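Local coordinates for protein F1 (Vaccinia virus ankara, PDB 4D2M) that probably inhibits apoptosis as a viral Bcl-2-like protein, capturing the BH3 segment of the pro-apoptotic protein Bim in a helix-lined groove, at residues A[133-136]-A[137-141]. The protein carries 1 engineered substitution. Residues are numbered along the deposited sequence; the frame is centred on the assembly and turned at random.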
ATOM      1  N   LYS A 133     -27.889   7.277 -13.572  1.00 67.31           N
ATOM      2  CA  LYS A 133     -27.259   6.591 -14.699  1.00 68.15           C
ATOM      3  C   LYS A 133     -26.904   7.542 -15.844  1.00 63.11           C
ATOM      4  O   LYS A 133     -26.725   7.113 -16.983  1.00 65.09           O
ATOM      5  CB  LYS A 133     -28.179   5.476 -15.207  1.00 72.07           C
ATOM      6  CG  LYS A 133     -28.356   4.327 -14.222  1.00 72.20           C
ATOM      7  CD  LYS A 133     -27.086   3.497 -14.103  1.00 72.24           C
ATOM      8  CE  LYS A 133     -27.135   2.553 -12.916  1.00 72.65           C
ATOM      9  NZ  LYS A 133     -25.787   2.007 -12.592  1.00 70.37           N
ATOM     10  N   GLY A 134     -26.794   8.829 -15.537  1.00 58.25           N
ATOM     11  CA  GLY A 134     -26.374   9.810 -16.524  1.00 53.61           C
ATOM     12  C   GLY A 134     -24.869   9.796 -16.708  1.00 46.19           C
ATOM     13  O   GLY A 134     -24.134   9.311 -15.847  1.00 45.48           O
ATOM     14  N   LEU A 135     -24.405  10.326 -17.835  1.00 40.95           N
ATOM     15  CA  LEU A 135     -22.977  10.386 -18.123  1.00 41.26           C
ATOM     16  C   LEU A 135     -22.285  11.426 -17.253  1.00 39.30           C
ATOM     17  O   LEU A 135     -21.142  11.238 -16.836  1.00 40.97           O
ATOM     18  CB  LEU A 135     -22.739  10.705 -19.601  1.00 45.17           C
ATOM     19  CG  LEU A 135     -21.284  10.926 -20.025  1.00 46.87           C
ATOM     20  CD1 LEU A 135     -20.484   9.636 -19.907  1.00 44.00           C
ATOM     21  CD2 LEU A 135     -21.212  11.481 -21.436  1.00 46.56           C
ATOM     22  N   GLY A 136     -22.993  12.521 -16.985  1.00 35.24           N
ATOM     23  CA  GLY A 136     -22.431  13.662 -16.284  1.00 35.21           C
ATOM     24  C   GLY A 136     -21.815  13.361 -14.929  1.00 37.03           C
ATOM     25  O   GLY A 136     -20.706  13.811 -14.638  1.00 37.72           O
ATOM     26  N   VAL A 137     -22.528  12.614 -14.091  1.00 36.54           N
ATOM     27  CA  VAL A 137     -22.057  12.363 -12.733  1.00 39.18           C
ATOM     28  C   VAL A 137     -20.776  11.530 -12.754  1.00 37.25           C
ATOM     29  O   VAL A 137     -19.932  11.645 -11.864  1.00 37.77           O
ATOM     30  CB  VAL A 137     -23.143  11.662 -11.872  1.00 40.85           C
ATOM     31  CG1 VAL A 137     -23.426  10.238 -12.358  1.00 40.72           C
ATOM     32  CG2 VAL A 137     -22.739  11.661 -10.402  1.00 39.80           C
ATOM     33  N   ARG A 138     -20.625  10.714 -13.790  1.00 35.21           N
ATOM     34  CA  ARG A 138     -19.449   9.869 -13.936  1.00 34.89           C
ATOM     35  C   ARG A 138     -18.246  10.686 -14.392  1.00 34.01           C
ATOM     36  O   ARG A 138     -17.140  10.507 -13.882  1.00 31.55           O
ATOM     37  CB  ARG A 138     -19.739   8.731 -14.914  1.00 33.56           C
ATOM     38  CG  ARG A 138     -20.595   7.642 -14.295  1.00 37.61           C
ATOM     39  CD  ARG A 138     -21.516   6.962 -15.293  1.00 41.42           C
ATOM     40  NE  ARG A 138     -22.259   5.879 -14.648  1.00 40.31           N
ATOM     41  CZ  ARG A 138     -23.425   6.029 -14.026  1.00 42.35           C
ATOM     42  NH1 ARG A 138     -24.012   7.218 -13.969  1.00 41.31           N
ATOM     43  NH2 ARG A 138     -24.013   4.982 -13.461  1.00 42.96           N
ATOM     44  N   LEU A 139     -18.470  11.587 -15.343  1.00 29.29           N
ATOM     45  CA  LEU A 139     -17.425  12.495 -15.803  1.00 31.89           C
ATOM     46  C   LEU A 139     -17.003  13.461 -14.698  1.00 32.59           C
ATOM     47  O   LEU A 139     -15.820  13.779 -14.558  1.00 30.73           O
ATOM     48  CB  LEU A 139     -17.900  13.286 -17.025  1.00 33.11           C
ATOM     49  CG  LEU A 139     -18.158  12.485 -18.303  1.00 34.77           C
ATOM     50  CD1 LEU A 139     -18.740  13.384 -19.386  1.00 35.53           C
ATOM     51  CD2 LEU A 139     -16.883  11.815 -18.793  1.00 36.38           C
ATOM     52  N   ALA A 140     -17.973  13.924 -13.916  1.00 32.85           N
ATOM     53  CA  ALA A 140     -17.699  14.869 -12.841  1.00 30.99           C
ATOM     54  C   ALA A 140     -16.869  14.216 -11.739  1.00 28.16           C
ATOM     55  O   ALA A 140     -15.997  14.853 -11.146  1.00 27.96           O
ATOM     56  CB  ALA A 140     -18.998  15.413 -12.276  1.00 36.93           C
ATOM     57  N   THR A 141     -17.142  12.946 -11.465  1.00 27.37           N
ATOM     58  CA  THR A 141     -16.419  12.232 -10.420  1.00 27.48           C
ATOM     59  C   THR A 141     -14.961  12.038 -10.822  1.00 26.75           C
ATOM     60  O   THR A 141     -14.056  12.218 -10.010  1.00 25.30           O
ATOM     61  CB  THR A 141     -17.047  10.860 -10.122  1.00 30.62           C
ATOM     62  OG1 THR A 141     -18.429  11.028  -9.781  1.00 34.40           O
ATOM     63  CG2 THR A 141     -16.325  10.187  -8.965  1.00 31.73           C
TER
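Arg138 reaches back from the first turn of helix 135-150 to the residues leading into it, and its NH1 donates to Gly134 O at 2.8 Å. The bond is bent, 134° at the hydrogen, and the oxygen sits at the guanidinium edge but 27° out of its plane. NH1 also gives a bond to Asn132 O, while NH2 forms a salt bridge with Asp171, so three acceptors fix the rotation of the buried group. Lys133 crosses the arginine end obliquely, bent at chi2 (-71°) so that its CD lies 3.5 Å from NH2; its NZ comes up in the guanidinium plane at the edge, though the lysine side chain is poorly ordered and its position approximate. The shared Asp171, only a weak, long ion pair for the lysine, probably offsets the like charges.

The helix start probably occupies the place of the NWGR region of cellular Bcl-2 proteins, at the border of the BH3-binding groove; here Gly136 N is hydrogen-bonded to a polar side chain of the bound peptide, and Val137 packs on the peptide backbone. One turn apart, Leu135 and Leu139 meet through their branches, Leu135 CG lying 3.6 Å from Leu139 CD1, the same two residues being joined by the backbone bond from Leu139 N to Leu135 O. Leu139 also touches an aromatic side chain of the peptide. Val137 O accepts from both Thr141 N and Thr141 OG1, the hydroxyl at 2.6 Å.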